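Local coordinates for 4'-phospho-dehydrooxetanocin synthase (Bacillus megaterium, PDB 5UL3), which catalyses the oxidative ring contraction of dAMP to an oxetane aldehyde in oxetanocin A biosynthesis, using S-adenosylmethionine, a [4Fe-4S] cluster and cobalamin, at residues R302-L307 / H357-D362; K391-F396 / G427-F432; K642-N647 / E684-V689. All coordinates share one frame; numbering follows the deposited sequence.

Contact 1. Residues R302-L307 / H357-D362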
# COMPACT_ATOMS: atom_id res chain seq x y z
N ARG A 302 2.87 17.68 -0.48
CA ARG A 302 3.49 17.08 -1.65
C ARG A 302 3.22 15.58 -1.71
O ARG A 302 4.08 14.79 -2.12
CB ARG A 302 4.98 17.39 -1.69
CG ARG A 302 5.25 18.88 -1.50
CD ARG A 302 6.52 19.32 -2.18
NE ARG A 302 6.62 20.78 -2.20
CZ ARG A 302 7.60 21.45 -2.79
NH1 ARG A 302 8.57 20.78 -3.41
NH2 ARG A 302 7.61 22.77 -2.76
N GLY A 303 2.00 15.19 -1.32
CA GLY A 303 1.60 13.79 -1.25
C GLY A 303 1.11 13.21 -2.57
O GLY A 303 1.12 13.85 -3.61
N ALA A 304 0.67 11.95 -2.50
CA ALA A 304 0.46 11.11 -3.68
C ALA A 304 -0.99 10.65 -3.84
O ALA A 304 -1.69 10.38 -2.85
CB ALA A 304 1.35 9.87 -3.60
N LEU A 305 -1.40 10.51 -5.10
CA LEU A 305 -2.69 9.88 -5.43
C LEU A 305 -2.57 8.36 -5.39
O LEU A 305 -1.55 7.79 -5.78
CB LEU A 305 -3.13 10.30 -6.82
CG LEU A 305 -3.11 11.81 -7.04
CD1 LEU A 305 -3.12 12.10 -8.52
CD2 LEU A 305 -4.33 12.40 -6.36
N THR A 306 -3.65 7.72 -4.93
CA THR A 306 -3.73 6.26 -4.83
C THR A 306 -5.09 5.82 -5.34
O THR A 306 -6.02 6.62 -5.46
CB THR A 306 -3.56 5.79 -3.38
OG1 THR A 306 -4.59 6.37 -2.58
CG2 THR A 306 -2.19 6.20 -2.83
N LEU A 307 -5.20 4.53 -5.65
CA LEU A 307 -6.48 3.90 -5.97
C LEU A 307 -6.27 2.41 -5.80
O LEU A 307 -5.18 1.90 -6.04
CB LEU A 307 -6.93 4.19 -7.40
CG LEU A 307 -8.33 3.68 -7.75
CD1 LEU A 307 -9.37 4.28 -6.79
CD2 LEU A 307 -8.68 4.02 -9.20
N HIS A 357 0.31 10.93 -11.28
CA HIS A 357 0.99 9.67 -10.99
C HIS A 357 0.15 8.91 -9.97
O HIS A 357 -0.02 9.37 -8.84
CB HIS A 357 2.40 9.91 -10.44
CG HIS A 357 3.33 8.76 -10.63
ND1 HIS A 357 3.10 7.51 -10.10
CD2 HIS A 357 4.50 8.67 -11.30
CE1 HIS A 357 4.08 6.70 -10.44
NE2 HIS A 357 4.95 7.38 -11.16
N ILE A 358 -0.36 7.74 -10.36
CA ILE A 358 -1.23 6.95 -9.50
C ILE A 358 -0.45 5.78 -8.92
O ILE A 358 0.15 5.00 -9.67
CB ILE A 358 -2.46 6.42 -10.26
CG1 ILE A 358 -3.16 7.55 -11.04
CG2 ILE A 358 -3.42 5.73 -9.28
CD1 ILE A 358 -3.97 8.47 -10.16
N TYR A 359 -0.47 5.63 -7.61
CA TYR A 359 0.12 4.47 -6.96
C TYR A 359 -1.02 3.49 -6.70
O TYR A 359 -1.82 3.71 -5.79
CB TYR A 359 0.84 4.88 -5.70
CG TYR A 359 1.95 5.85 -6.06
CD1 TYR A 359 1.70 7.22 -6.17
CD2 TYR A 359 3.22 5.38 -6.37
CE1 TYR A 359 2.71 8.10 -6.55
CE2 TYR A 359 4.23 6.25 -6.74
CZ TYR A 359 3.98 7.60 -6.83
OH TYR A 359 5.00 8.45 -7.21
N MET A 360 -1.09 2.43 -7.50
CA MET A 360 -2.15 1.44 -7.32
C MET A 360 -1.91 0.67 -6.03
O MET A 360 -0.80 0.15 -5.79
CB MET A 360 -2.24 0.46 -8.49
CG MET A 360 -2.49 1.06 -9.86
SD MET A 360 -4.07 1.93 -9.98
CE MET A 360 -4.11 2.17 -11.76
N ALA A 361 -2.95 0.57 -5.21
CA ALA A 361 -2.84 -0.11 -3.93
C ALA A 361 -3.02 -1.62 -4.04
O ALA A 361 -2.73 -2.32 -3.06
CB ALA A 361 -3.90 0.44 -2.95
N ASP A 362 -3.44 -2.12 -5.21
CA ASP A 362 -3.77 -3.55 -5.38
C ASP A 362 -2.64 -4.46 -4.92
O ASP A 362 -1.47 -4.27 -5.28
CB ASP A 362 -4.05 -3.86 -6.86
CG ASP A 362 -5.09 -2.97 -7.47
OD1 ASP A 362 -5.10 -1.74 -7.20
OD2 ASP A 362 -5.85 -3.48 -8.30
O HOH W 1 0.57 11.30 -7.13
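Leu-305, Leu-307, Ile-358 and Met-360 make the apolar centre of this pairing of two neighbouring parallel strands, 305-311 and 357-360, in the partial TIM barrel of the radical SAM domain. Their side chains share one face of the sheet, and Leu-305 and Leu-307 pack on helix 335-351, which lies between the two strands in the chain: a beta-alpha-beta crossover. Ile-358 spans the two leucines with different branches. Its CD1 reaches Leu-305 CB at 3.9 Å, because chi1 of -50° carries CG1 beside the backbone N and chi2 of -75° bends the chain again, while its CG2 sits 4.3 Å from Leu-307 CB. Tyr-359 lies on the other face, and Ala-304 CB, from the loop before the strand, approaches its ring obliquely, 3.7 Å from CE1; the carbonyl oxygen of Leu-305 lies at the edge of that ring, in its plane. His-357 ND1 lies above one face of the same ring, toward its rim, and His-357 NE2 bonds to Asp-429.

Three backbone bonds join the segments. Tyr-359 N donates to Leu-305 O at 3.0 Å, the return bond from Leu-307 N to Tyr-359 O is weak at 3.5 Å, and Ala-361 N meets Leu-307 O at 2.7 Å. The axes of the short segments 305-307 and 357-360 are 41° apart, a marked twist between neighbours. At the far end Ala-361 belongs to the cobalamin site, and Asp-362 is held by Thr-309 and Ser-310 through OD2. Thr-306 OG1 bonds to Leu-136 O, tying the strand to the cobalamin-binding domain. Where the strands part at their N-terminal end, one water bridges them, accepting from Leu-305 N at 2.9 Å and donating to His-357 O at 2.6 Å.

Contact 2. Residues K391-F396 / G427-F432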
# COMPACT_ATOMS: atom_id res chain seq x y z
N LYS A 391 -1.39 12.21 -20.68
CA LYS A 391 -0.79 10.94 -20.25
C LYS A 391 -0.64 10.90 -18.74
O LYS A 391 -0.49 11.94 -18.07
CB LYS A 391 0.58 10.76 -20.92
CG LYS A 391 0.50 10.58 -22.44
CD LYS A 391 1.82 10.90 -23.15
CE LYS A 391 2.69 9.67 -23.37
NZ LYS A 391 2.01 8.63 -24.21
N ILE A 392 -0.65 9.69 -18.19
CA ILE A 392 -0.41 9.50 -16.76
C ILE A 392 0.70 8.48 -16.58
O ILE A 392 1.11 7.80 -17.52
CB ILE A 392 -1.67 9.03 -16.00
CG1 ILE A 392 -1.96 7.56 -16.31
CG2 ILE A 392 -2.89 9.92 -16.33
CD1 ILE A 392 -2.78 6.89 -15.22
N LYS A 393 1.20 8.38 -15.35
CA LYS A 393 2.06 7.28 -14.95
C LYS A 393 1.41 6.54 -13.79
O LYS A 393 0.71 7.14 -12.97
CB LYS A 393 3.44 7.78 -14.59
CG LYS A 393 4.11 8.44 -15.79
CD LYS A 393 5.60 8.59 -15.62
CE LYS A 393 6.26 8.96 -16.95
NZ LYS A 393 6.30 7.83 -17.91
N PHE A 394 1.62 5.22 -13.71
CA PHE A 394 1.05 4.51 -12.58
C PHE A 394 1.95 3.34 -12.20
O PHE A 394 2.63 2.75 -13.04
CB PHE A 394 -0.41 4.06 -12.85
CG PHE A 394 -0.58 3.05 -13.97
CD1 PHE A 394 -0.65 3.47 -15.29
CD2 PHE A 394 -0.78 1.70 -13.69
CE1 PHE A 394 -0.85 2.56 -16.34
CE2 PHE A 394 -0.99 0.77 -14.73
CZ PHE A 394 -1.03 1.20 -16.06
N ASP A 395 1.98 3.05 -10.90
CA ASP A 395 2.76 1.95 -10.34
C ASP A 395 1.81 0.87 -9.83
O ASP A 395 0.73 1.17 -9.32
CB ASP A 395 3.62 2.44 -9.17
CG ASP A 395 4.66 3.50 -9.58
OD1 ASP A 395 4.77 3.84 -10.77
OD2 ASP A 395 5.33 4.00 -8.67
N PHE A 396 2.24 -0.40 -9.91
CA PHE A 396 1.48 -1.48 -9.29
C PHE A 396 2.42 -2.64 -9.02
O PHE A 396 3.59 -2.62 -9.42
CB PHE A 396 0.29 -1.93 -10.15
CG PHE A 396 0.66 -2.48 -11.52
CD1 PHE A 396 0.92 -3.83 -11.69
CD2 PHE A 396 0.68 -1.66 -12.64
CE1 PHE A 396 1.23 -4.35 -12.96
CE2 PHE A 396 0.97 -2.16 -13.90
CZ PHE A 396 1.24 -3.51 -14.06
N GLY A 427 1.23 3.91 -19.40
CA GLY A 427 1.90 4.63 -18.34
C GLY A 427 2.44 3.84 -17.17
O GLY A 427 2.90 4.44 -16.19
N ALA A 428 2.41 2.50 -17.25
CA ALA A 428 3.02 1.70 -16.20
C ALA A 428 4.48 2.12 -16.03
O ALA A 428 5.23 2.19 -16.99
CB ALA A 428 2.93 0.21 -16.55
N ASP A 429 4.85 2.44 -14.79
CA ASP A 429 6.12 3.11 -14.52
C ASP A 429 7.02 2.26 -13.63
O ASP A 429 7.81 1.47 -14.13
CB ASP A 429 5.84 4.47 -13.88
CG ASP A 429 7.10 5.29 -13.68
OD1 ASP A 429 8.09 5.06 -14.41
OD2 ASP A 429 7.10 6.14 -12.78
N ARG A 430 6.93 2.44 -12.30
CA ARG A 430 7.73 1.65 -11.37
C ARG A 430 6.87 0.48 -10.89
O ARG A 430 6.01 0.63 -10.02
CB ARG A 430 8.21 2.51 -10.20
CG ARG A 430 9.55 3.18 -10.53
CD ARG A 430 10.04 4.11 -9.45
NE ARG A 430 9.46 5.43 -9.63
CZ ARG A 430 10.07 6.44 -10.25
NH1 ARG A 430 9.43 7.59 -10.38
NH2 ARG A 430 11.30 6.30 -10.73
N ILE A 431 7.11 -0.71 -11.47
CA ILE A 431 6.35 -1.92 -11.14
C ILE A 431 7.17 -2.77 -10.17
O ILE A 431 8.39 -2.94 -10.34
CB ILE A 431 5.98 -2.72 -12.42
CG1 ILE A 431 4.75 -2.17 -13.15
CG2 ILE A 431 5.67 -4.17 -12.10
CD1 ILE A 431 4.34 -0.74 -12.86
N PHE A 432 6.50 -3.28 -9.13
CA PHE A 432 7.12 -4.13 -8.11
C PHE A 432 6.80 -5.58 -8.45
O PHE A 432 5.62 -5.92 -8.58
CB PHE A 432 6.59 -3.79 -6.72
CG PHE A 432 7.14 -4.65 -5.62
CD1 PHE A 432 6.51 -5.84 -5.25
CD2 PHE A 432 8.28 -4.26 -4.92
CE1 PHE A 432 7.03 -6.63 -4.24
CE2 PHE A 432 8.80 -5.05 -3.91
CZ PHE A 432 8.18 -6.24 -3.56
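A Schellman motif ends helix 410-426 at Gly-427, and the chain then runs beside strand 393-398 of the partial TIM barrel. Gly-427 has phi of 120° and packs close, its CA 3.4 Å from Ile-392 O in a CA-H...O contact. Phe-394 is held through both its N and its O: the N donates to Gly-427 O at 2.9 Å, and the O accepts from Asp-429 N at 2.8 Å. The Phe-394 ring turns back under Ala-428, whose CA sits over the centre of one face.

The backbone pairing then lapses: Phe-396 N is 3.9 Å from Arg-430 O and is buried without a partner, while Arg-430 N turns to the side chain of Asp-395, meeting OD1 at 3.0 Å from above the carboxylate plane. That oxygen is also 3.8 Å from Asp-429 OD2, a like-charge approach probably eased by the hydrogen bond from His-357 NE2 to Asp-429 OD2. Backbone bonding resumes with Phe-432 N to Phe-396 O. Ile-431 CG1 makes a CH-pi contact over the Phe-396 ring, 3.9 Å from its centroid and 14° off the normal. Strand 393-398, helix 410-426 and strand 432-436 follow the beta-alpha-beta order typical of the partial TIM barrel.

Contact 3. Residues K642-N647 / E684-V689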
# COMPACT_ATOMS: atom_id res chain seq x y z
N LYS A 642 28.74 -12.01 -0.29
CA LYS A 642 29.54 -12.97 -1.04
C LYS A 642 30.88 -13.20 -0.35
O LYS A 642 31.36 -14.34 -0.28
CB LYS A 642 29.73 -12.49 -2.48
CG LYS A 642 30.28 -13.55 -3.41
CD LYS A 642 30.36 -13.04 -4.84
CE LYS A 642 30.39 -14.19 -5.85
NZ LYS A 642 29.09 -14.96 -6.01
N TYR A 643 31.45 -12.14 0.22
CA TYR A 643 32.70 -12.24 0.95
C TYR A 643 32.55 -13.04 2.24
O TYR A 643 33.40 -13.87 2.57
CB TYR A 643 33.21 -10.83 1.23
CG TYR A 643 34.56 -10.73 1.91
CD1 TYR A 643 35.72 -11.10 1.26
CD2 TYR A 643 34.66 -10.22 3.19
CE1 TYR A 643 36.96 -10.99 1.88
CE2 TYR A 643 35.90 -10.09 3.82
CZ TYR A 643 37.04 -10.48 3.16
OH TYR A 643 38.25 -10.36 3.80
N LEU A 644 31.46 -12.80 2.99
CA LEU A 644 31.22 -13.58 4.20
C LEU A 644 31.04 -15.07 3.89
O LEU A 644 31.60 -15.93 4.58
CB LEU A 644 30.01 -13.03 4.95
CG LEU A 644 30.15 -11.65 5.59
CD1 LEU A 644 28.81 -11.12 6.09
CD2 LEU A 644 31.14 -11.70 6.72
N VAL A 645 30.27 -15.39 2.85
CA VAL A 645 30.04 -16.79 2.48
C VAL A 645 31.33 -17.41 1.97
O VAL A 645 31.61 -18.59 2.23
CB VAL A 645 28.90 -16.89 1.44
CG1 VAL A 645 28.78 -18.33 0.89
CG2 VAL A 645 27.58 -16.46 2.06
N TYR A 646 32.14 -16.64 1.24
CA TYR A 646 33.43 -17.14 0.77
C TYR A 646 34.33 -17.52 1.94
O TYR A 646 35.02 -18.54 1.89
CB TYR A 646 34.13 -16.09 -0.09
CG TYR A 646 35.44 -16.59 -0.64
CD1 TYR A 646 35.48 -17.39 -1.78
CD2 TYR A 646 36.64 -16.28 -0.01
CE1 TYR A 646 36.67 -17.86 -2.28
CE2 TYR A 646 37.85 -16.75 -0.51
CZ TYR A 646 37.86 -17.53 -1.65
OH TYR A 646 39.05 -18.00 -2.15
N ASN A 647 34.34 -16.70 2.99
CA ASN A 647 35.22 -16.96 4.12
C ASN A 647 34.73 -18.13 4.96
O ASN A 647 35.49 -18.66 5.77
CB ASN A 647 35.35 -15.71 4.98
CG ASN A 647 36.44 -14.77 4.47
OD1 ASN A 647 37.63 -15.04 4.66
ND2 ASN A 647 36.04 -13.67 3.83
N GLU A 684 32.15 -13.86 16.40
CA GLU A 684 33.41 -13.13 16.50
C GLU A 684 34.16 -13.15 15.18
O GLU A 684 34.67 -12.11 14.73
CB GLU A 684 34.27 -13.73 17.62
CG GLU A 684 35.37 -12.80 18.11
CD GLU A 684 36.19 -13.40 19.23
OE1 GLU A 684 36.75 -14.51 19.05
OE2 GLU A 684 36.28 -12.77 20.31
N ASN A 685 34.24 -14.31 14.53
CA ASN A 685 34.96 -14.36 13.26
C ASN A 685 34.21 -13.59 12.19
O ASN A 685 34.82 -12.87 11.39
CB ASN A 685 35.17 -15.81 12.82
CG ASN A 685 36.08 -15.92 11.60
OD1 ASN A 685 37.20 -15.40 11.60
ND2 ASN A 685 35.61 -16.60 10.57
N ILE A 686 32.88 -13.72 12.15
CA ILE A 686 32.08 -13.02 11.15
C ILE A 686 32.26 -11.51 11.29
O ILE A 686 32.49 -10.81 10.29
CB ILE A 686 30.60 -13.46 11.27
CG1 ILE A 686 30.44 -14.85 10.67
CG2 ILE A 686 29.66 -12.49 10.56
CD1 ILE A 686 29.11 -15.52 10.97
N LEU A 687 32.23 -10.99 12.52
CA LEU A 687 32.47 -9.57 12.73
C LEU A 687 33.85 -9.14 12.26
O LEU A 687 34.01 -8.06 11.68
CB LEU A 687 32.28 -9.21 14.20
CG LEU A 687 30.86 -9.15 14.76
CD1 LEU A 687 30.84 -8.33 16.03
CD2 LEU A 687 29.88 -8.57 13.73
N ASN A 688 34.88 -9.96 12.52
CA ASN A 688 36.23 -9.62 12.06
C ASN A 688 36.29 -9.58 10.55
O ASN A 688 36.98 -8.73 9.97
CB ASN A 688 37.25 -10.65 12.57
CG ASN A 688 37.65 -10.42 14.01
OD1 ASN A 688 37.50 -9.33 14.56
ND2 ASN A 688 38.19 -11.46 14.64
N VAL A 689 35.60 -10.51 9.89
CA VAL A 689 35.55 -10.51 8.43
C VAL A 689 34.85 -9.25 7.93
O VAL A 689 35.30 -8.60 6.97
CB VAL A 689 34.84 -11.78 7.93
CG1 VAL A 689 34.67 -11.76 6.42
CG2 VAL A 689 35.61 -13.03 8.37
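The Tyr-643 ring meets Val-689 O at its edge, in plane, and carries Asn-647 ND2 over the centre of one face, 3.3 Å above the plane. Val-689 CG1 comes in obliquely, 3.3 Å from Tyr-643 CE2, a close approach, and the ring also meets Trp-693 farther along the second helix. With CG anti to the backbone N (chi1 -177°), the ring swings to where Val-689 CG1 meets CE2. The amide is fixed by its own helix: ND2 donates to Tyr-643 O at 2.9 Å, while Asn-647 N reaches the same oxygen from the opposite face of the carbonyl plane.

Val-689 is the centre of the contact. Its CG1 enters among three side chains of helix 620-648, touching Leu-644 CD2 at 3.5 Å and Asn-647 ND2 at 3.5 Å besides the tyrosine. Leu-644 CD2 also extends to Ile-686 CG2, 4.2 Å away. The segment axes stay 10.3 Å apart and cross at 132°, joining helices 620-648 and 683-709 of the C-terminal helix bundle. The asparagine bonds within its own helix, and the two segments have no hydrogen bond between them, so their contact rests on dispersion and shape.

Contacts 1 and 2 are successive parts of one sheet, their centres 10 Å apart, with strand 357-360 lying between strands 305-311 and 393-398. Probable backbone hydrogen bonds join them: Ile-358 N to Lys-393 O and Met-360 N to Asp-395 O, both 2.9 Å. Asp-395 also packs beside His-357 and Tyr-359. Contact 1 opens at its C-terminal end onto cobalamin, through Ala-361, whereas contact 2 leads into strand 432-436, which carries the S-adenosylmethionine-binding Glu-436; the Phe-432 side chain is about 4 Å from that of Glu-436. Contact 3 lies apart in the helix bundle, its nearest atoms about 31 Å from contact 1 and about 21 Å from contact 2.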